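Lin2634 protein (Listeria innocua, PDB 3MZO) binds calcium ions and is probably a metal-dependent HD-domain phosphohydrolase related to the YfbR-like 5'-deoxynucleotidases. Local coordinates at residues E15-C20 / H29-H34; Y36-I41 / E63-H68; F24-H29 / G153-I158. One frame throughout, in Å; residues are numbered along the deposited sequence. Where two conformers were deposited one is given.

Contact 1: residues E15-C20 / H29-H34; sequences ENIYRC and HSVAEH. With CA (calcium ion), chain K.
V31 N donates to I17 O at 2.8 Å, and R19 N donates to H29 O at 3.2 Å. These two backbone bonds flank the pair Y18 and S30 and make a single beta bridge. Water 1 accepts from H29 N and lies within bonding distance of R19 O. S30 then opens helix 31-51 as its N-cap. E33 N donates to S30 OG, and S30 N returns a bond to E33 OE1 (2.9 Å), which closes a capping box. S30 OG sits between its own backbone N and carbonyl carbon (chi1 69°), and this turns it to the helix end. It also bonds E33 of the second subunit.

The main side-chain contact is a flat stack. The guanidinium of R19 lies on one face of the H34 ring, with planes 8° apart and centres 3.5 Å apart. NH1 stands over the middle of the ring. The R19 chain bends at chi3 (48°), and its CD packs on H34 CB at 3.4 Å. E145 forms a salt bridge with R19 NE. H34 ND1 bonds D141, while its NE2 binds calcium K at 2.8 Å. Further out, I17 and V31 lie side by side, with CG2 against CG2 at 3.8 Å. E15 CG touches A32 CB, and the E15 carboxylate reaches H29 and K37 of the second subunit.

H34 is therefore held on both ring nitrogens and covered on one face by R19. These bonds and the stack restrict its rotation. E145 probably offsets the charge of R19 beside the calcium, while D141 positions H34 from the second shell.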
loop_
_atom_site.group_PDB
_atom_site.type_symbol
_atom_site.label_atom_id
_atom_site.label_comp_id
_atom_site.label_asym_id
_atom_site.label_seq_id
_atom_site.Cartn_x
_atom_site.Cartn_y
_atom_site.Cartn_z
ATOM N N GLU B 15 14.798 -1.809 0.744
ATOM C CA GLU B 15 13.499 -2.331 1.081
ATOM C C GLU B 15 12.371 -1.723 0.226
ATOM O O GLU B 15 11.229 -2.206 0.267
ATOM C CB GLU B 15 13.161 -1.972 2.533
ATOM C CG GLU B 15 14.101 -2.517 3.542
ATOM C CD GLU B 15 13.734 -2.089 4.988
ATOM O OE1 GLU B 15 12.677 -1.482 5.272
ATOM O OE2 GLU B 15 14.535 -2.362 5.849
ATOM N N ASN B 16 12.693 -0.639 -0.470
ATOM C CA ASN B 16 11.742 0.089 -1.304
ATOM C C ASN B 16 11.965 -0.111 -2.799
ATOM O O ASN B 16 11.330 0.571 -3.602
ATOM C CB ASN B 16 11.810 1.589 -0.957
ATOM C CG ASN B 16 11.335 1.882 0.465
ATOM O OD1 ASN B 16 10.477 1.167 1.007
ATOM N ND2 ASN B 16 11.893 2.927 1.078
ATOM N N ILE B 17 12.898 -0.997 -3.148
ATOM C CA ILE B 17 13.195 -1.382 -4.520
ATOM C C ILE B 17 12.752 -2.836 -4.619
ATOM O O ILE B 17 13.174 -3.698 -3.851
ATOM C CB ILE B 17 14.674 -1.237 -4.843
ATOM C CG1 ILE B 17 15.074 0.218 -4.602
ATOM C CG2 ILE B 17 14.973 -1.614 -6.346
ATOM C CD1 ILE B 17 16.502 0.432 -4.675
ATOM N N TYR B 18 11.867 -3.078 -5.562
ATOM C CA TYR B 18 11.249 -4.370 -5.748
ATOM C C TYR B 18 11.729 -5.052 -6.997
ATOM O O TYR B 18 12.192 -4.411 -7.931
ATOM C CB TYR B 18 9.761 -4.190 -5.766
ATOM C CG TYR B 18 9.283 -3.763 -4.426
ATOM C CD1 TYR B 18 8.990 -4.708 -3.459
ATOM C CD2 TYR B 18 9.187 -2.411 -4.086
ATOM C CE1 TYR B 18 8.576 -4.335 -2.182
ATOM C CE2 TYR B 18 8.757 -2.020 -2.798
ATOM C CZ TYR B 18 8.456 -3.009 -1.860
ATOM O OH TYR B 18 8.021 -2.707 -0.593
ATOM N N ARG B 19 11.647 -6.377 -6.990
ATOM C CA ARG B 19 12.146 -7.160 -8.086
ATOM C C ARG B 19 11.098 -7.245 -9.164
ATOM O O ARG B 19 9.927 -7.417 -8.852
ATOM C CB ARG B 19 12.523 -8.541 -7.571
ATOM C CG ARG B 19 13.754 -8.441 -6.675
ATOM C CD ARG B 19 14.051 -9.670 -5.954
ATOM N NE ARG B 19 14.040 -10.890 -6.756
ATOM C CZ ARG B 19 15.047 -11.329 -7.517
ATOM N NH1 ARG B 19 16.175 -10.638 -7.676
ATOM N NH2 ARG B 19 14.913 -12.474 -8.156
ATOM N N CYS B 20 11.563 -7.168 -10.407
ATOM C CA CYS B 20 10.772 -7.150 -11.640
ATOM C C CYS B 20 9.433 -6.423 -11.509
ATOM O O CYS B 20 8.376 -7.000 -11.592
ATOM C CB CYS B 20 10.664 -8.532 -12.317
ATOM S SG CYS B 20 11.094 -10.035 -11.369
ATOM N N HIS B 29 8.610 -8.796 -3.527
ATOM C CA HIS B 29 9.798 -9.080 -2.693
ATOM C C HIS B 29 10.758 -7.945 -2.903
ATOM O O HIS B 29 11.033 -7.603 -4.046
ATOM C CB HIS B 29 10.457 -10.392 -3.139
ATOM C CG HIS B 29 9.515 -11.558 -3.164
ATOM N ND1 HIS B 29 9.097 -12.201 -2.020
ATOM C CD2 HIS B 29 8.870 -12.160 -4.195
ATOM C CE1 HIS B 29 8.258 -13.175 -2.349
ATOM N NE2 HIS B 29 8.099 -13.167 -3.663
ATOM N N SER B 30 11.229 -7.315 -1.822
ATOM C CA SER B 30 12.216 -6.240 -1.962
ATOM C C SER B 30 13.585 -6.804 -2.293
ATOM O O SER B 30 13.849 -7.995 -2.109
ATOM C CB SER B 30 12.308 -5.381 -0.710
ATOM O OG SER B 30 12.895 -6.095 0.376
ATOM N N VAL B 31 14.468 -5.953 -2.778
ATOM C CA VAL B 31 15.837 -6.409 -3.036
ATOM C C VAL B 31 16.486 -6.842 -1.719
ATOM O O VAL B 31 17.222 -7.791 -1.718
ATOM C CB VAL B 31 16.702 -5.344 -3.733
ATOM C CG1 VAL B 31 18.151 -5.826 -3.878
ATOM C CG2 VAL B 31 16.150 -5.014 -5.100
ATOM N N ALA B 32 16.188 -6.150 -0.604
ATOM C CA ALA B 32 16.703 -6.529 0.709
ATOM C C ALA B 32 16.258 -7.937 1.046
ATOM O O ALA B 32 17.064 -8.766 1.495
ATOM C CB ALA B 32 16.244 -5.551 1.816
ATOM N N GLU B 33 14.985 -8.225 0.823
ATOM C CA GLU B 33 14.440 -9.553 1.121
ATOM C C GLU B 33 15.072 -10.646 0.283
ATOM O O GLU B 33 15.434 -11.733 0.786
ATOM C CB GLU B 33 12.916 -9.551 0.991
ATOM C CG GLU B 33 12.270 -8.873 2.178
ATOM C CD GLU B 33 10.856 -8.379 1.994
ATOM O OE1 GLU B 33 10.386 -8.264 0.839
ATOM O OE2 GLU B 33 10.221 -8.112 3.033
ATOM N N HIS B 34 15.241 -10.335 -0.995
ATOM C CA HIS B 34 15.905 -11.236 -1.893
ATOM C C HIS B 34 17.334 -11.536 -1.436
ATOM O O HIS B 34 17.749 -12.670 -1.471
ATOM C CB HIS B 34 15.853 -10.658 -3.305
ATOM C CG HIS B 34 16.762 -11.323 -4.273
ATOM N ND1 HIS B 34 16.501 -12.576 -4.794
ATOM C CD2 HIS B 34 17.916 -10.903 -4.840
ATOM C CE1 HIS B 34 17.472 -12.897 -5.641
ATOM N NE2 HIS B 34 18.331 -11.895 -5.694
HETATM CA CA CA K . 19.941 -11.360 -7.871
HETATM O O HOH W 1 8.721 -8.365 -6.437
HETATM O O HOH W 2 21.790 -10.368 -9.465
#

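Contact 2: residues Y36-I41 / E63-H68; sequences YKVTSI and EKALNH. With CA (calcium ion), chain M; CA (calcium ion), chain K.
H68 belongs to the metal centre of the HD domain, and V38 of helix 31-51 packs against its ring. Segments 36-41 of helix 31-51 and 63-67 of helix 58-67 run nearly antiparallel (160°), their axes 8.0 Å apart at closest approach. V38 CG1 lies 3.7 Å from H68 CE1 and meets the ring obliquely. V38 CB is almost as near, so the branch point of the valine also bears on this carbon.

The imidazole is also held by its own segment. H68 ND1 donates to A65 O at 2.8 Å, and the acceptor lies near the ring plane. The first torsion of H68 (78°) places CG between the backbone N and carbonyl carbon, which turns ND1 back to A65 O. NE2 then faces calcium K at 2.9 Å, with the metal in the ring plane. H68 O binds the second ion, calcium M, at 2.6 Å. Waters 3, 4 and 5 and D69 are further ligands of that ion.

The helices come close at T39 and A65. T39 and A65 have their CA atoms 4.8 Å apart, which the small methyl of A65 permits. A65 CB packs on T39 CA and OG1. T39 OG1 rests on the backbone of L66, 3.2 Å from L66 CA. This hydroxyl bonds S35 O in its own helix. L66 of the second subunit also packs on T39.

Calcium K is completed by water 2, H34, D69 and D138. H34, H68, D69 and D138 make up the H...HD...D signature of HD-domain metal sites, with H68 and D69 as its central pair.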
loop_
_atom_site.group_PDB
_atom_site.type_symbol
_atom_site.label_atom_id
_atom_site.label_comp_id
_atom_site.label_asym_id
_atom_site.label_seq_id
_atom_site.Cartn_x
_atom_site.Cartn_y
_atom_site.Cartn_z
ATOM N N TYR B 36 18.625 -11.366 1.603
ATOM C CA TYR B 36 18.473 -12.222 2.770
ATOM C C TYR B 36 18.260 -13.681 2.397
ATOM O O TYR B 36 18.956 -14.581 2.913
ATOM C CB TYR B 36 17.358 -11.709 3.702
ATOM C CG TYR B 36 16.975 -12.744 4.727
ATOM C CD1 TYR B 36 17.842 -13.063 5.778
ATOM C CD2 TYR B 36 15.790 -13.457 4.617
ATOM C CE1 TYR B 36 17.521 -14.067 6.724
ATOM C CE2 TYR B 36 15.459 -14.466 5.548
ATOM C CZ TYR B 36 16.330 -14.761 6.606
ATOM O OH TYR B 36 16.017 -15.751 7.539
ATOM N N LYS B 37 17.353 -13.931 1.468
ATOM C CA LYS B 37 17.045 -15.292 1.079
ATOM C C LYS B 37 18.193 -15.951 0.289
ATOM O O LYS B 37 18.569 -17.098 0.571
ATOM C CB LYS B 37 15.696 -15.330 0.310
ATOM C CG LYS B 37 14.475 -14.948 1.173
ATOM C CD LYS B 37 13.097 -15.037 0.381
ATOM C CE LYS B 37 13.022 -14.078 -0.758
ATOM N NZ LYS B 37 11.637 -14.045 -1.402
ATOM N N VAL B 38 18.810 -15.212 -0.637
ATOM C CA VAL B 38 19.935 -15.758 -1.381
ATOM C C VAL B 38 21.095 -16.098 -0.449
ATOM O O VAL B 38 21.762 -17.135 -0.644
ATOM C CB VAL B 38 20.361 -14.840 -2.525
ATOM C CG1 VAL B 38 21.691 -15.251 -3.189
ATOM C CG2 VAL B 38 19.226 -14.802 -3.611
ATOM N N THR B 39 21.349 -15.243 0.543
ATOM C CA THR B 39 22.442 -15.498 1.510
ATOM C C THR B 39 22.114 -16.754 2.353
ATOM O O THR B 39 22.964 -17.632 2.518
ATOM C CB THR B 39 22.758 -14.264 2.351
ATOM O OG1 THR B 39 22.979 -13.153 1.472
ATOM C CG2 THR B 39 24.030 -14.466 3.182
ATOM N N SER B 40 20.871 -16.895 2.796
ATOM C CA SER B 40 20.435 -18.128 3.473
ATOM C C SER B 40 20.543 -19.393 2.640
ATOM O O SER B 40 21.032 -20.438 3.134
ATOM C CB SER B 40 19.042 -17.950 4.024
ATOM O OG SER B 40 19.002 -16.832 4.908
ATOM N N ILE B 41 20.112 -19.302 1.375
ATOM C CA ILE B 41 20.260 -20.390 0.409
ATOM C C ILE B 41 21.740 -20.747 0.216
ATOM O O ILE B 41 22.109 -21.914 0.296
ATOM C CB ILE B 41 19.551 -20.044 -0.961
ATOM C CG1 ILE B 41 18.016 -20.010 -0.779
ATOM C CG2 ILE B 41 19.937 -21.038 -2.068
ATOM C CD1 ILE B 41 17.266 -19.178 -1.865
ATOM N N GLU B 63 30.002 -12.946 1.695
ATOM C CA GLU B 63 30.174 -11.626 1.119
ATOM C C GLU B 63 29.652 -11.542 -0.332
ATOM O O GLU B 63 29.073 -10.537 -0.705
ATOM C CB GLU B 63 31.618 -11.111 1.268
ATOM C CG GLU B 63 32.596 -11.676 0.336
ATOM C CD GLU B 63 34.060 -11.351 0.710
ATOM O OE1 GLU B 63 34.340 -10.658 1.734
ATOM O OE2 GLU B 63 34.926 -11.796 -0.065
ATOM N N LYS B 64 29.822 -12.592 -1.123
ATOM C CA LYS B 64 29.272 -12.609 -2.473
ATOM C C LYS B 64 27.742 -12.592 -2.454
ATOM O O LYS B 64 27.121 -11.780 -3.155
ATOM C CB LYS B 64 29.768 -13.841 -3.255
ATOM C CG LYS B 64 31.214 -13.776 -3.681
ATOM C CD LYS B 64 31.735 -15.168 -4.124
ATOM C CE LYS B 64 33.163 -15.092 -4.684
ATOM N NZ LYS B 64 33.223 -14.268 -5.897
ATOM N N ALA B 65 27.132 -13.453 -1.631
ATOM C CA ALA B 65 25.673 -13.589 -1.562
ATOM C C ALA B 65 25.004 -12.369 -0.941
ATOM O O ALA B 65 23.971 -11.889 -1.442
ATOM C CB ALA B 65 25.288 -14.849 -0.785
ATOM N N LEU B 66 25.595 -11.844 0.127
ATOM C CA LEU B 66 25.005 -10.734 0.850
ATOM C C LEU B 66 24.929 -9.451 0.014
ATOM O O LEU B 66 23.926 -8.744 0.040
ATOM C CB LEU B 66 25.779 -10.446 2.150
ATOM C CG LEU B 66 25.114 -9.382 3.030
ATOM C CD1 LEU B 66 23.787 -9.894 3.607
ATOM C CD2 LEU B 66 26.091 -8.917 4.128
ATOM N N ASN B 67 26.000 -9.165 -0.710
ATOM C CA ASN B 67 26.181 -7.899 -1.392
ATOM C C ASN B 67 25.857 -7.896 -2.885
ATOM O O ASN B 67 25.965 -6.871 -3.504
ATOM C CB ASN B 67 27.615 -7.450 -1.193
ATOM C CG ASN B 67 28.010 -7.418 0.292
ATOM O OD1 ASN B 67 27.403 -6.700 1.076
ATOM N ND2 ASN B 67 29.010 -8.202 0.668
ATOM N N HIS B 68 25.395 -9.008 -3.434
ATOM C CA HIS B 68 25.342 -9.152 -4.892
ATOM C C HIS B 68 24.347 -8.218 -5.564
ATOM O O HIS B 68 24.570 -7.887 -6.696
ATOM C CB HIS B 68 25.070 -10.594 -5.340
ATOM C CG HIS B 68 23.641 -11.034 -5.232
ATOM N ND1 HIS B 68 23.051 -11.360 -4.038
ATOM C CD2 HIS B 68 22.721 -11.300 -6.185
ATOM C CE1 HIS B 68 21.803 -11.741 -4.248
ATOM N NE2 HIS B 68 21.575 -11.710 -5.545
HETATM CA CA CA M . 23.505 -7.956 -9.018
HETATM CA CA CA K . 19.941 -11.360 -7.871
HETATM O O HOH W 2 21.790 -10.368 -9.465
HETATM O O HOH W 3 21.621 -6.628 -9.993
HETATM O O HOH W 4 25.028 -10.038 -9.252
HETATM O O HOH W 5 24.999 -6.354 -8.999
#

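Contact 3: residues F24-H29 / G153-I158; sequences FKYQEH and GNPENI
N154 crosses to F24 with one straight hydrogen bond. N154 ND2 donates to F24 O at 2.9 Å, with an N-H...O angle of 171°. The acceptor lies in the plane of the N154 amide, but the donor is tilted from the carbonyl plane of F24. The N154 side chain reaches across because its CG is trans to the backbone N (chi1 -171°). E149 of helix 129-151 takes a second bond from ND2. On the other side of the amide, OD1 accepts from E156 N at 2.9 Å. That bond closes an Asx turn and, with the bonds of ND2, fixes the rotation of the amide.

Segment 153-158 links helix 129-151 to helix 158-172. G153 ends the first helix in a Schellman motif, with positive phi. The Asx turn follows at once, so two local motifs shape this connection. The facing segment 24-29 is the irregular chain that leads into helix 31-51.

Y26 meets N154 with its ring edge. CE2 lies 3.6 Å from N154 CA, which is near the ring plane; N154 CB is 3.9 Å from CE2. F24 covers one face of Y26, with F24 CE2 over the centre of the ring. The Y26 hydroxyl bonds K152 O of the fourth subunit, and Y26 N bonds E149 of its own chain.

The F24 ring also approaches the N154 amide, CD2 to ND2 4.0 Å, with planes 46° apart. K152 of the fourth subunit makes a cation-pi contact with F24. Water 6 links the segments, accepting from F24 N and donating to E156 OE2 at 3.1 Å.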
loop_
_atom_site.group_PDB
_atom_site.type_symbol
_atom_site.label_atom_id
_atom_site.label_comp_id
_atom_site.label_asym_id
_atom_site.label_seq_id
_atom_site.Cartn_x
_atom_site.Cartn_y
_atom_site.Cartn_z
ATOM N N PHE B 24 1.827 -7.915 -12.749
ATOM C CA PHE B 24 1.157 -8.258 -11.496
ATOM C C PHE B 24 1.801 -9.474 -10.851
ATOM O O PHE B 24 2.039 -10.475 -11.536
ATOM C CB PHE B 24 -0.334 -8.573 -11.713
ATOM C CG PHE B 24 -0.991 -9.069 -10.480
ATOM C CD1 PHE B 24 -1.400 -8.179 -9.512
ATOM C CD2 PHE B 24 -1.130 -10.450 -10.242
ATOM C CE1 PHE B 24 -1.941 -8.631 -8.326
ATOM C CE2 PHE B 24 -1.700 -10.906 -9.059
ATOM C CZ PHE B 24 -2.099 -9.998 -8.097
ATOM N N LYS B 25 2.110 -9.368 -9.564
ATOM C CA LYS B 25 2.558 -10.494 -8.764
ATOM C C LYS B 25 1.674 -10.570 -7.539
ATOM O O LYS B 25 1.352 -9.533 -6.948
ATOM C CB LYS B 25 4.011 -10.326 -8.287
ATOM C CG LYS B 25 5.030 -10.163 -9.392
ATOM C CD LYS B 25 6.382 -9.838 -8.794
ATOM C CE LYS B 25 7.200 -8.909 -9.660
ATOM N NZ LYS B 25 8.312 -9.610 -10.419
ATOM N N TYR B 26 1.310 -11.784 -7.121
ATOM C CA TYR B 26 0.517 -11.904 -5.880
ATOM C C TYR B 26 1.354 -11.471 -4.682
ATOM O O TYR B 26 0.829 -10.889 -3.762
ATOM C CB TYR B 26 -0.048 -13.318 -5.691
ATOM C CG TYR B 26 -1.114 -13.741 -6.706
ATOM C CD1 TYR B 26 -2.447 -13.373 -6.548
ATOM C CD2 TYR B 26 -0.789 -14.568 -7.785
ATOM C CE1 TYR B 26 -3.399 -13.772 -7.449
ATOM C CE2 TYR B 26 -1.742 -14.977 -8.682
ATOM C CZ TYR B 26 -3.041 -14.595 -8.504
ATOM O OH TYR B 26 -3.973 -15.009 -9.424
ATOM N N GLN B 27 2.658 -11.762 -4.697
ATOM C CA GLN B 27 3.584 -11.350 -3.640
ATOM C C GLN B 27 4.799 -10.632 -4.223
ATOM O O GLN B 27 5.469 -11.179 -5.106
ATOM C CB GLN B 27 4.112 -12.567 -2.920
ATOM C CG GLN B 27 3.073 -13.396 -2.249
ATOM C CD GLN B 27 3.694 -14.434 -1.366
ATOM O OE1 GLN B 27 3.361 -15.608 -1.460
ATOM N NE2 GLN B 27 4.640 -14.010 -0.523
ATOM N N GLU B 28 5.083 -9.440 -3.726
ATOM C CA GLU B 28 6.261 -8.654 -4.100
ATOM C C GLU B 28 7.376 -8.982 -3.099
ATOM O O GLU B 28 7.103 -9.390 -1.980
ATOM C CB GLU B 28 5.970 -7.159 -4.033
ATOM C CG GLU B 28 5.008 -6.661 -5.137
ATOM C CD GLU B 28 5.709 -6.145 -6.399
ATOM O OE1 GLU B 28 6.206 -4.986 -6.356
ATOM O OE2 GLU B 28 5.729 -6.865 -7.435
ATOM N N HIS B 29 8.610 -8.796 -3.527
ATOM C CA HIS B 29 9.798 -9.080 -2.693
ATOM C C HIS B 29 10.758 -7.945 -2.903
ATOM O O HIS B 29 11.033 -7.603 -4.046
ATOM C CB HIS B 29 10.457 -10.392 -3.139
ATOM C CG HIS B 29 9.515 -11.558 -3.164
ATOM N ND1 HIS B 29 9.097 -12.201 -2.020
ATOM C CD2 HIS B 29 8.870 -12.160 -4.195
ATOM C CE1 HIS B 29 8.258 -13.175 -2.349
ATOM N NE2 HIS B 29 8.099 -13.167 -3.663
ATOM N N GLY B 153 -1.532 -19.546 -9.829
ATOM C CA GLY B 153 -2.224 -19.407 -11.103
ATOM C C GLY B 153 -2.090 -18.003 -11.695
ATOM O O GLY B 153 -2.981 -17.540 -12.373
ATOM N N ASN B 154 -0.985 -17.322 -11.422
ATOM C CA ASN B 154 -0.753 -16.035 -12.004
ATOM C C ASN B 154 -0.944 -16.131 -13.523
ATOM O O ASN B 154 -0.338 -16.967 -14.175
ATOM C CB ASN B 154 0.657 -15.549 -11.671
ATOM C CG ASN B 154 0.885 -14.106 -12.077
ATOM O OD1 ASN B 154 0.564 -13.734 -13.203
ATOM N ND2 ASN B 154 1.454 -13.294 -11.169
ATOM N N PRO B 155 -1.785 -15.271 -14.089
ATOM C CA PRO B 155 -2.059 -15.483 -15.486
ATOM C C PRO B 155 -0.903 -15.175 -16.445
ATOM O O PRO B 155 -0.986 -15.581 -17.586
ATOM C CB PRO B 155 -3.265 -14.570 -15.765
ATOM C CG PRO B 155 -3.333 -13.616 -14.604
ATOM C CD PRO B 155 -2.712 -14.317 -13.452
ATOM N N GLU B 156 0.147 -14.491 -16.006
ATOM C CA GLU B 156 1.218 -14.090 -16.912
ATOM C C GLU B 156 2.188 -15.212 -17.247
ATOM O O GLU B 156 2.827 -15.770 -16.354
ATOM C CB GLU B 156 2.017 -12.920 -16.311
ATOM C CG GLU B 156 1.264 -11.584 -16.273
ATOM C CD GLU B 156 0.960 -11.009 -17.660
ATOM O OE1 GLU B 156 1.478 -11.516 -18.680
ATOM O OE2 GLU B 156 0.190 -10.033 -17.737
ATOM N N ASN B 157 2.358 -15.501 -18.539
ATOM C CA ASN B 157 3.296 -16.563 -18.945
ATOM C C ASN B 157 4.751 -16.275 -18.558
ATOM O O ASN B 157 5.563 -17.205 -18.493
ATOM C CB ASN B 157 3.212 -16.875 -20.456
ATOM C CG ASN B 157 3.817 -18.262 -20.802
ATOM O OD1 ASN B 157 3.380 -19.296 -20.272
ATOM N ND2 ASN B 157 4.833 -18.277 -21.684
ATOM N N ILE B 158 5.087 -15.009 -18.306
ATOM C CA ILE B 158 6.447 -14.651 -17.952
ATOM C C ILE B 158 6.973 -15.542 -16.806
ATOM O O ILE B 158 8.117 -15.947 -16.819
ATOM C CB ILE B 158 6.586 -13.138 -17.586
ATOM C CG1 ILE B 158 8.044 -12.698 -17.655
ATOM C CG2 ILE B 158 6.078 -12.820 -16.185
ATOM C CD1 ILE B 158 8.627 -12.769 -19.047
HETATM O O HOH W 6 0.302 -8.146 -15.286
#

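Overall arrangement
Contacts 1 and 2 both use helix 31-51 and meet at calcium K. H34 NE2 of contact 1 and H68 NE2 of contact 2 lie 3.3 Å apart, and both bind the ion. Their centres are about 13 Å apart. Contact 3 is more remote, with its centre about 15 Å from that of contact 1 and about 23 Å from that of contact 2. The K25 side chain comes no nearer than about 11 Å to a calcium. Contact 3 shares H29 with contact 1, and weak bonds from K25 NZ to R19 O and C20 O also join them. Contacts 1 and 2 reach the second subunit; contact 3 does so through the shared H29.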